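PDB 3WJ7: putative oxidoreductase from Gluconobacter oxydans, which probably acts as an NAD(P)-dependent oxidoreductase of the short-chain dehydrogenase/reductase family, most likely reducing carbonyl substrates. Local coordinates for residues S281-L284 with A285-F288; T195-M198 with I199-A203; P138-E141 with T142-V145; V62-L65 with S66-D69; I332-F335 with R336-R340. One frame throughout, in Å; residues are numbered along the deposited sequence.

Interaction 1: residues S281-L284 with A285-F288; sequences SEWL and ARGF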
# COMPACT_ATOMS: atom_id res chain seq x y z
N SER A 281 3.54 3.47 -19.10
CA SER A 281 3.01 3.35 -17.75
C SER A 281 1.66 4.06 -17.52
O SER A 281 0.74 3.45 -17.00
CB SER A 281 4.08 3.83 -16.76
OG SER A 281 3.54 4.03 -15.49
N GLU A 282 1.51 5.32 -17.91
CA GLU A 282 0.20 5.98 -17.81
C GLU A 282 -0.82 5.29 -18.66
O GLU A 282 -1.96 5.13 -18.22
CB GLU A 282 0.25 7.44 -18.23
CG GLU A 282 1.09 8.33 -17.32
CD GLU A 282 1.26 9.76 -17.84
OE1 GLU A 282 0.34 10.31 -18.52
OE2 GLU A 282 2.33 10.37 -17.55
N TRP A 283 -0.45 4.86 -19.87
CA TRP A 283 -1.45 4.17 -20.71
C TRP A 283 -1.87 2.79 -20.23
O TRP A 283 -3.04 2.48 -20.27
CB TRP A 283 -1.11 4.22 -22.21
CG TRP A 283 -1.50 5.58 -22.72
CD1 TRP A 283 -0.65 6.58 -23.09
CD2 TRP A 283 -2.84 6.15 -22.80
NE1 TRP A 283 -1.35 7.72 -23.43
CE2 TRP A 283 -2.70 7.48 -23.26
CE3 TRP A 283 -4.14 5.65 -22.55
CZ2 TRP A 283 -3.81 8.34 -23.48
CZ3 TRP A 283 -5.25 6.51 -22.77
CH2 TRP A 283 -5.07 7.83 -23.23
N LEU A 284 -0.92 1.99 -19.75
CA LEU A 284 -1.24 0.71 -19.13
C LEU A 284 -2.20 0.87 -17.96
O LEU A 284 -3.29 0.29 -17.98
CB LEU A 284 0.01 -0.06 -18.70
CG LEU A 284 0.84 -0.53 -19.90
CD1 LEU A 284 2.18 -1.11 -19.45
CD2 LEU A 284 0.08 -1.50 -20.78
N ALA A 285 -1.83 1.69 -16.97
CA ALA A 285 -2.75 1.95 -15.86
C ALA A 285 -4.13 2.42 -16.31
O ALA A 285 -5.14 1.89 -15.81
CB ALA A 285 -2.18 2.90 -14.87
N ARG A 286 -4.20 3.37 -17.26
CA ARG A 286 -5.52 3.81 -17.72
C ARG A 286 -6.30 2.65 -18.29
O ARG A 286 -7.44 2.44 -17.92
CB ARG A 286 -5.48 4.95 -18.71
CG ARG A 286 -6.80 5.69 -18.72
CD ARG A 286 -6.76 6.95 -19.57
NE ARG A 286 -6.13 8.08 -18.88
CZ ARG A 286 -4.92 8.58 -19.15
NH1 ARG A 286 -4.15 8.08 -20.11
NH2 ARG A 286 -4.49 9.62 -18.45
N GLY A 287 -5.66 1.88 -19.17
CA GLY A 287 -6.27 0.73 -19.84
C GLY A 287 -6.78 -0.36 -18.91
O GLY A 287 -7.75 -1.07 -19.25
N PHE A 288 -6.16 -0.46 -17.74
CA PHE A 288 -6.47 -1.45 -16.73
C PHE A 288 -7.31 -0.91 -15.64
O PHE A 288 -7.64 -1.67 -14.72
CB PHE A 288 -5.20 -2.00 -16.07
CG PHE A 288 -4.56 -3.11 -16.85
CD1 PHE A 288 -5.26 -4.33 -17.06
CD2 PHE A 288 -3.31 -2.94 -17.43
CE1 PHE A 288 -4.67 -5.35 -17.81
CE2 PHE A 288 -2.72 -3.96 -18.18
CZ PHE A 288 -3.40 -5.17 -18.37

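Interaction 2: residues T195-M198 with I199-A203; sequences TGQM and ILDCA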
# COMPACT_ATOMS: atom_id res chain seq x y z
N THR A 195 23.40 2.14 -1.92
CA THR A 195 24.58 2.78 -2.48
C THR A 195 25.86 1.91 -2.34
O THR A 195 26.65 1.80 -3.31
CB THR A 195 24.74 4.22 -1.95
OG1 THR A 195 23.62 5.01 -2.41
CG2 THR A 195 26.01 4.86 -2.45
N GLY A 196 26.04 1.27 -1.18
CA GLY A 196 27.09 0.24 -1.07
C GLY A 196 26.98 -0.88 -2.11
O GLY A 196 28.01 -1.36 -2.66
N GLN A 197 25.74 -1.31 -2.41
CA GLN A 197 25.54 -2.49 -3.24
C GLN A 197 25.91 -2.06 -4.63
O GLN A 197 26.64 -2.77 -5.36
CB GLN A 197 24.11 -3.06 -3.09
CG GLN A 197 23.78 -4.40 -3.79
CD GLN A 197 24.80 -5.52 -3.52
OE1 GLN A 197 24.89 -6.07 -2.41
NE2 GLN A 197 25.59 -5.86 -4.54
N MET A 198 25.49 -0.84 -5.00
CA MET A 198 25.97 -0.25 -6.28
C MET A 198 27.50 -0.18 -6.39
O MET A 198 28.07 -0.50 -7.44
CB MET A 198 25.40 1.13 -6.48
CG MET A 198 24.06 1.17 -7.19
SD MET A 198 23.48 2.87 -6.98
CE MET A 198 22.98 3.32 -8.61
N ILE A 199 28.17 0.19 -5.31
CA ILE A 199 29.63 0.35 -5.37
C ILE A 199 30.26 -1.03 -5.50
O ILE A 199 31.18 -1.21 -6.28
CB ILE A 199 30.19 1.11 -4.16
CG1 ILE A 199 29.92 2.59 -4.34
CG2 ILE A 199 31.66 0.81 -3.94
CD1 ILE A 199 29.46 3.24 -3.05
N LEU A 200 29.74 -1.98 -4.74
CA LEU A 200 30.14 -3.37 -4.85
C LEU A 200 29.91 -3.96 -6.28
O LEU A 200 30.82 -4.52 -6.86
CB LEU A 200 29.31 -4.13 -3.84
CG LEU A 200 29.79 -5.32 -3.05
CD1 LEU A 200 31.12 -5.01 -2.39
CD2 LEU A 200 28.70 -5.69 -2.03
N ASP A 201 28.70 -3.81 -6.86
CA ASP A 201 28.42 -4.36 -8.18
C ASP A 201 29.40 -3.81 -9.17
O ASP A 201 29.94 -4.55 -10.01
CB ASP A 201 27.03 -3.97 -8.71
CG ASP A 201 25.86 -4.56 -7.89
OD1 ASP A 201 25.96 -5.64 -7.28
OD2 ASP A 201 24.81 -3.90 -7.87
N CYS A 202 29.63 -2.51 -9.07
CA CYS A 202 30.53 -1.79 -9.94
C CYS A 202 32.00 -2.22 -9.78
O CYS A 202 32.66 -2.58 -10.76
CB CYS A 202 30.38 -0.29 -9.71
SG CYS A 202 31.48 0.73 -10.71
N ALA A 203 32.52 -2.19 -8.56
CA ALA A 203 33.90 -2.61 -8.30
C ALA A 203 34.18 -4.04 -8.78
O ALA A 203 35.34 -4.43 -8.99
CB ALA A 203 34.18 -2.49 -6.82

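Interaction 3: residues P138-E141 with T142-V145; sequences PADE and TTPV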
# COMPACT_ATOMS: atom_id res chain seq x y z
N PRO A 138 22.60 23.79 -5.73
CA PRO A 138 22.40 22.91 -4.56
C PRO A 138 21.36 23.43 -3.56
O PRO A 138 21.34 24.62 -3.22
CB PRO A 138 23.80 22.88 -3.93
CG PRO A 138 24.73 23.08 -5.10
CD PRO A 138 24.03 24.12 -5.93
N ALA A 139 20.50 22.53 -3.06
CA ALA A 139 19.39 22.96 -2.22
C ALA A 139 19.91 23.14 -0.80
O ALA A 139 21.05 22.75 -0.49
CB ALA A 139 18.24 21.95 -2.29
N ASP A 140 19.09 23.74 0.07
CA ASP A 140 19.49 23.91 1.48
C ASP A 140 18.28 23.78 2.46
O ASP A 140 17.18 23.47 2.06
CB ASP A 140 20.23 25.26 1.65
CG ASP A 140 19.26 26.47 1.58
OD1 ASP A 140 18.08 26.34 1.21
OD2 ASP A 140 19.67 27.58 1.91
N GLU A 141 18.50 24.05 3.73
CA GLU A 141 17.45 23.95 4.76
C GLU A 141 16.23 24.88 4.53
O GLU A 141 15.19 24.67 5.13
CB GLU A 141 18.05 24.22 6.14
CG GLU A 141 19.22 23.32 6.56
CD GLU A 141 20.59 23.65 5.93
OE1 GLU A 141 20.66 24.37 4.89
OE2 GLU A 141 21.60 23.13 6.48
N THR A 142 16.36 25.88 3.65
CA THR A 142 15.33 26.91 3.39
C THR A 142 14.46 26.62 2.17
O THR A 142 13.40 27.26 1.98
CB THR A 142 16.02 28.25 3.11
OG1 THR A 142 16.84 28.58 4.23
CG2 THR A 142 15.01 29.38 2.88
N THR A 143 14.92 25.70 1.31
CA THR A 143 14.28 25.41 0.03
C THR A 143 12.83 24.96 0.33
O THR A 143 12.60 24.13 1.20
CB THR A 143 15.13 24.38 -0.76
OG1 THR A 143 16.50 24.79 -0.75
CG2 THR A 143 14.66 24.23 -2.21
N PRO A 144 11.83 25.57 -0.31
CA PRO A 144 10.45 25.14 0.06
C PRO A 144 10.19 23.69 -0.33
O PRO A 144 10.65 23.24 -1.37
CB PRO A 144 9.53 26.07 -0.75
CG PRO A 144 10.40 26.70 -1.80
CD PRO A 144 11.85 26.63 -1.34
N VAL A 145 9.45 22.98 0.51
CA VAL A 145 9.05 21.63 0.19
C VAL A 145 7.58 21.54 0.36
O VAL A 145 7.04 22.04 1.31
CB VAL A 145 9.56 20.59 1.22
CG1 VAL A 145 10.20 19.43 0.48
CG2 VAL A 145 10.45 21.23 2.31

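Interaction 4: residues V62-L65 with S66-D69; sequences VGDL and SDPD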
# COMPACT_ATOMS: atom_id res chain seq x y z
N VAL A 62 16.12 -3.13 25.68
CA VAL A 62 15.27 -3.79 24.69
C VAL A 62 13.90 -3.09 24.69
O VAL A 62 13.31 -2.81 25.73
CB VAL A 62 15.13 -5.30 25.00
CG1 VAL A 62 14.30 -6.01 23.94
CG2 VAL A 62 16.51 -5.95 25.11
N GLY A 63 13.40 -2.80 23.49
CA GLY A 63 12.19 -2.01 23.31
C GLY A 63 11.81 -1.95 21.84
O GLY A 63 12.45 -2.54 20.96
N ASP A 64 10.75 -1.20 21.57
CA ASP A 64 10.10 -1.23 20.29
C ASP A 64 9.26 0.03 20.21
O ASP A 64 8.37 0.22 21.03
CB ASP A 64 9.20 -2.46 20.25
CG ASP A 64 8.82 -2.86 18.86
OD1 ASP A 64 7.60 -2.93 18.60
OD2 ASP A 64 9.72 -3.12 18.02
N LEU A 65 9.57 0.87 19.23
CA LEU A 65 8.98 2.20 19.07
C LEU A 65 7.45 2.26 18.96
O LEU A 65 6.82 3.24 19.41
CB LEU A 65 9.63 2.86 17.85
CG LEU A 65 11.16 2.95 17.90
CD1 LEU A 65 11.66 3.99 16.92
CD2 LEU A 65 11.61 3.33 19.30
N SER A 66 6.86 1.23 18.38
CA SER A 66 5.40 1.16 18.26
C SER A 66 4.64 0.96 19.60
O SER A 66 3.43 1.19 19.65
CB SER A 66 4.97 0.15 17.19
OG SER A 66 5.87 -0.93 17.09
N ASP A 67 5.33 0.56 20.66
CA ASP A 67 4.72 0.39 21.99
C ASP A 67 5.40 1.18 23.11
O ASP A 67 6.43 0.74 23.67
CB ASP A 67 4.56 -1.08 22.38
CG ASP A 67 5.67 -1.95 21.85
OD1 ASP A 67 6.03 -2.92 22.54
OD2 ASP A 67 6.17 -1.69 20.72
N PRO A 68 4.81 2.35 23.44
CA PRO A 68 5.25 3.38 24.40
C PRO A 68 5.56 2.90 25.83
O PRO A 68 6.13 3.65 26.62
CB PRO A 68 4.08 4.39 24.40
CG PRO A 68 3.37 4.19 23.09
CD PRO A 68 3.55 2.74 22.75
N ASP A 69 5.17 1.67 26.16
CA ASP A 69 5.41 1.13 27.50
C ASP A 69 6.87 0.70 27.69
O ASP A 69 7.42 0.88 28.77
CB ASP A 69 4.45 -0.02 27.80
CG ASP A 69 4.45 -1.11 26.71
OD1 ASP A 69 4.61 -0.79 25.51
OD2 ASP A 69 4.29 -2.29 27.07

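Interaction 5: residues I332-F335 with R336-R340; sequences IAWF and RQHGR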
# COMPACT_ATOMS: atom_id res chain seq x y z
N ILE A 332 35.40 0.53 -0.42
CA ILE A 332 35.99 -0.54 -1.24
C ILE A 332 37.09 -1.28 -0.48
O ILE A 332 37.12 -2.51 -0.51
CB ILE A 332 36.52 -0.02 -2.58
CG1 ILE A 332 35.37 0.28 -3.51
CG2 ILE A 332 37.48 -1.02 -3.22
CD1 ILE A 332 35.64 1.43 -4.44
N ALA A 333 37.94 -0.59 0.25
CA ALA A 333 39.00 -1.32 0.95
C ALA A 333 38.35 -2.30 1.93
O ALA A 333 38.74 -3.47 2.06
CB ALA A 333 39.99 -0.39 1.67
N TRP A 334 37.32 -1.82 2.61
CA TRP A 334 36.61 -2.67 3.53
C TRP A 334 35.93 -3.86 2.80
O TRP A 334 36.08 -5.02 3.21
CB TRP A 334 35.62 -1.86 4.32
CG TRP A 334 35.13 -2.57 5.47
CD1 TRP A 334 35.65 -2.55 6.75
CD2 TRP A 334 34.01 -3.44 5.50
NE1 TRP A 334 34.90 -3.35 7.57
CE2 TRP A 334 33.88 -3.91 6.83
CE3 TRP A 334 33.09 -3.88 4.54
CZ2 TRP A 334 32.87 -4.79 7.22
CZ3 TRP A 334 32.09 -4.74 4.92
CH2 TRP A 334 31.98 -5.19 6.25
N PHE A 335 35.22 -3.59 1.70
CA PHE A 335 34.62 -4.70 0.96
C PHE A 335 35.63 -5.79 0.51
O PHE A 335 35.28 -6.97 0.49
CB PHE A 335 33.85 -4.21 -0.27
CG PHE A 335 32.62 -3.41 0.05
CD1 PHE A 335 31.69 -3.87 0.99
CD2 PHE A 335 32.35 -2.24 -0.63
CE1 PHE A 335 30.55 -3.15 1.25
CE2 PHE A 335 31.21 -1.49 -0.34
CZ PHE A 335 30.30 -1.95 0.58
N ARG A 336 36.86 -5.40 0.14
CA ARG A 336 37.88 -6.33 -0.35
C ARG A 336 38.39 -7.24 0.78
O ARG A 336 38.39 -8.47 0.65
CB ARG A 336 39.03 -5.57 -0.99
CG ARG A 336 39.75 -6.31 -2.11
CD ARG A 336 40.56 -5.33 -2.96
NE ARG A 336 40.19 -5.40 -4.39
CZ ARG A 336 40.03 -4.35 -5.18
NH1 ARG A 336 40.17 -3.12 -4.71
NH2 ARG A 336 39.70 -4.52 -6.46
N GLN A 337 38.77 -6.62 1.89
CA GLN A 337 39.20 -7.33 3.09
C GLN A 337 38.15 -8.23 3.70
O GLN A 337 38.49 -9.18 4.40
CB GLN A 337 39.63 -6.34 4.18
CG GLN A 337 40.81 -5.47 3.79
CD GLN A 337 40.96 -4.30 4.73
OE1 GLN A 337 40.40 -4.31 5.83
NE2 GLN A 337 41.70 -3.28 4.30
N HIS A 338 36.88 -7.94 3.48
CA HIS A 338 35.83 -8.67 4.19
C HIS A 338 35.11 -9.65 3.28
O HIS A 338 34.07 -10.18 3.62
CB HIS A 338 34.92 -7.71 4.97
CG HIS A 338 35.61 -7.09 6.15
ND1 HIS A 338 35.34 -7.47 7.45
CD2 HIS A 338 36.60 -6.17 6.23
CE1 HIS A 338 36.12 -6.79 8.28
NE2 HIS A 338 36.90 -6.00 7.57
N GLY A 339 35.70 -9.88 2.11
CA GLY A 339 35.28 -10.92 1.22
C GLY A 339 34.14 -10.54 0.32
O GLY A 339 33.65 -11.39 -0.43
N ARG A 340 33.72 -9.28 0.34
CA ARG A 340 32.45 -8.94 -0.32
C ARG A 340 32.55 -8.93 -1.82
O ARG A 340 31.53 -8.94 -2.50
CB ARG A 340 31.88 -7.63 0.19
CG ARG A 340 31.48 -7.66 1.64
CD ARG A 340 30.69 -8.92 1.97
NE ARG A 340 30.47 -8.99 3.40
CZ ARG A 340 29.56 -8.26 4.04
NH1 ARG A 340 28.78 -7.41 3.37
NH2 ARG A 340 29.44 -8.38 5.36

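Interaction 1: residues S281-L284 with A285-F288
An i, i+3 cation-pi pair on helix 275-288 joins Trp283 to Arg286. The guanidinium does not lie flat on the indole. Its plane stands 63° from that of the ring, and one amino group dips onto the ring face, with Arg286 NH1 3.3 Å from Trp283 CH2. Arg286 CZ is 4.3 Å from the centroid of the six-membered ring of Trp283, 17° off the ring normal, so the charge sits over the benzo half of the indole. The arginine leaves the helix with CG pointing away from its backbone N and continues extended to CD, which lays Arg286 CD 3.6 Å from Trp283 CZ3 and adds aliphatic contact beside the charged one. The bend at chi3 (-80°) then brings NH1 over the ring. The backbone beneath is regular alpha-helix: the amides of Ala285, Arg286 and Gly287 bond to the carbonyls four residues earlier, as in Gly287 N to Trp283 O at 2.9 Å. Phe288 N reaches Leu284 O at 3.0 Å by a more bent bond. Glu282 OE1 is 4.9 Å from Arg286 NH2, beyond contact, and makes a salt bridge to Arg296 instead. This part of the helix faces another copy of the protein: Tyr210 of the second subunit packs on Trp283 and Met198 of that subunit on Arg286, while Phe288 O accepts a hydrogen bond from Ser302 OG of the second subunit.

Interaction 2: residues T195-M198 with I199-A203
Gln197 reaches one helical turn ahead, past Leu200, to Asp201. Its CB starts out directed away from residues 199-203, and its chain then doubles back: a chi1 of -174° sets CG opposite the backbone N, and the bend at chi2 (49°) swings the amide along the helix surface. There CD comes within 4.2 Å of Leu200 CD2, and OE1 lies 3.8 Å from that same Leu200 CD2, so the oxygen end of the amide lies against a leucine methyl. The other branch does the polar work. Gln197 NE2 donates to Asp201 OD1 at 2.8 Å, with an N-H...O angle of 140°. The acceptor lies close to the amide plane, but the donor comes to Asp201 OD1 from above the carboxylate plane, the two flat groups being turned against each other.

On another side of helix 194-203, Thr195 CG2 meets Ile199 CD1 at 3.9 Å. Thr195 and Ile199 pack on strand 176-185 of the Rossmann-type sheet, and Ile199 also reaches helix 324-337, as does Leu200, on Phe335. Backbone bonds of the i, i+4 kind run beneath, among them Leu200 N to Gly196 O and Asp201 N to Gln197 O, both 2.8 Å. The side chain of Cys202, which packs on helix 249-259, lies about 3 Å from a bound mercury ion.

Asp201 OD2 forms a salt bridge to Arg296 of the third subunit, and Gln197 packs on that same arginine. With OD1 held by the glutamine and OD2 by the arginine, the carboxylate is tied at both oxygens, which should fix its rotation and probably favours its charged form at the subunit interface.

Interaction 3: residues P138-E141 with T142-V145
Ala139 brings its methyl carbon CB to 3.7 Å from Thr143 OG1, while its backbone is hydrogen-bonded to Phe307 and Ser309, fastening the loop between strand 120-124 and helix 153-172 to the C-terminal part of the chain. Next comes Asp140, the first residue of a type I beta turn that ends at Thr143. Its amide donates to Thr143 OG1 at 2.9 Å along an almost straight line (177°). Its carbonyl O receives Thr143 N at 3.3 Å, the bond that closes the turn. Its side chain, with CG wedged between the backbone N and the carbonyl carbon (chi1 73°), folds over the turn, and Asp140 OD1 accepts from Thr142 N at 3.0 Å. This makes an Asx turn inside the beta turn. The donor meets OD1 from well above the carboxylate plane. Asp140 and Thr142 lie side by side, pointing the same way, with OD1 3.4 Å from Thr142 CB. Glu141, at the first corner, turns away from residues 142-145, and its OE2 is bonded to Ile241 N. Amide, carbonyl and carboxylate of Asp140 are thus all engaged by the two threonines, which should make this surface turn stiff.

Interaction 4: residues V62-L65 with S66-D69
Asp64 and Asp67 face each other across a type I beta turn, in the loop that leads from strand 59-62 of the Rossmann-type sheet to helix 71-75. The turn is closed by Asp67 N, which donates to Asp64 O at 3.1 Å from above the carbonyl plane. The two carboxylates approach obliquely, their planes 64° apart. Asp64 CB is directed at residues 66-69, and its chi1 of -162° carries the carboxylate away from the backbone N and over the turn. There Asp64 OD1 lies 2.8 Å from Asp67 OD2, and Asp67 OD2 is also 2.9 Å from Asp64 O. Such a short approach of two carboxylates would be unfavourable if both are charged; at this resolution the exact placement is doubtful, and a shared proton is possible but not established. Some relief may come from Ser66, whose OG makes a weak hydrogen bond to Asp64 OD1 at 3.0 Å, and from Arg45, which forms a long, weak ion pair with Asp64 OD2.

Leu65 turns the other way, packing on Leu43 of strand 39-44, and its carbonyl accepts from Asn108 ND2. In extended short-chain dehydrogenases an aspartate followed by an aliphatic residue after this strand commonly flanks the adenine of the coenzyme. Asp64 and Leu65 fit that pattern, although a role for them here is only inferred by family resemblance. Beyond the turn, the hydroxyl of Thr70 ties the loop together: Thr70 OG1 is hydrogen-bonded to Asp67 O and, weakly, to Asp64 N.

Interaction 5: residues I332-F335 with R336-R340
A Schellman motif ends helix 324-337, and an aromatic pair, Trp334 with His338, lies alongside it. The imidazole slides over one face of the indole as an offset stack: the His338 ring and the five-membered ring of Trp334 have centroids 3.9 Å apart and planes at 11°. Trp334 NE1 and His338 NE2 come close in this stack but are not hydrogen-bonded. Further along the same face, His338 CB sits 4.0 Å from the centroid of the six-membered ring of Trp334, a CH-pi contact. The first torsion of the tryptophan (chi1 -165°) draws the indole along the helix toward its C-terminal end.

His338 is the first residue to leave helical phi/psi; beyond it Arg340 CB packs 3.8 Å from Phe335 CD1, and Trp334 CH2 lies over one face of the Arg340 guanidinium, 4.2 Å from Arg340 NH2. Arg340 NH1 is bonded to Ile190 O. One turn earlier, Ile332 and Arg336 run side by side, with Ile332 CG2 3.7 Å from Arg336 NH1. Phe335 and Ile332 face helix 194-203.

The backbone closes the end: Arg340 N donates to Phe335 O at 2.8 Å, and inside that loop Gly339 N makes a weak bond to Arg336 O at 3.4 Å. With Gly339 at positive phi (85°) in the C-prime position, this pair of bonds is the signature of a Schellman C-cap.

From the N terminus the order is interaction 4, 3, 2, 1 and 5. Each closes a turn within its own few residues; none nests in or crosses another. Interactions 4 and 3 shape loops of the Rossmann-type domain, one after strand 59-62 and one after strand 120-124, with centres 33 Å apart. Within one chain only interactions 2 and 5 touch: Leu200 CD1 lies 3.3 Å from Phe335 CG and Ile199 packs on Ile332, joining helix 194-203 to the C-terminal helix 324-337. Interaction 1 lies far out on helix 275-288, yet it meets interaction 2 across subunits, since Met198 packs against Trp283 of the third subunit.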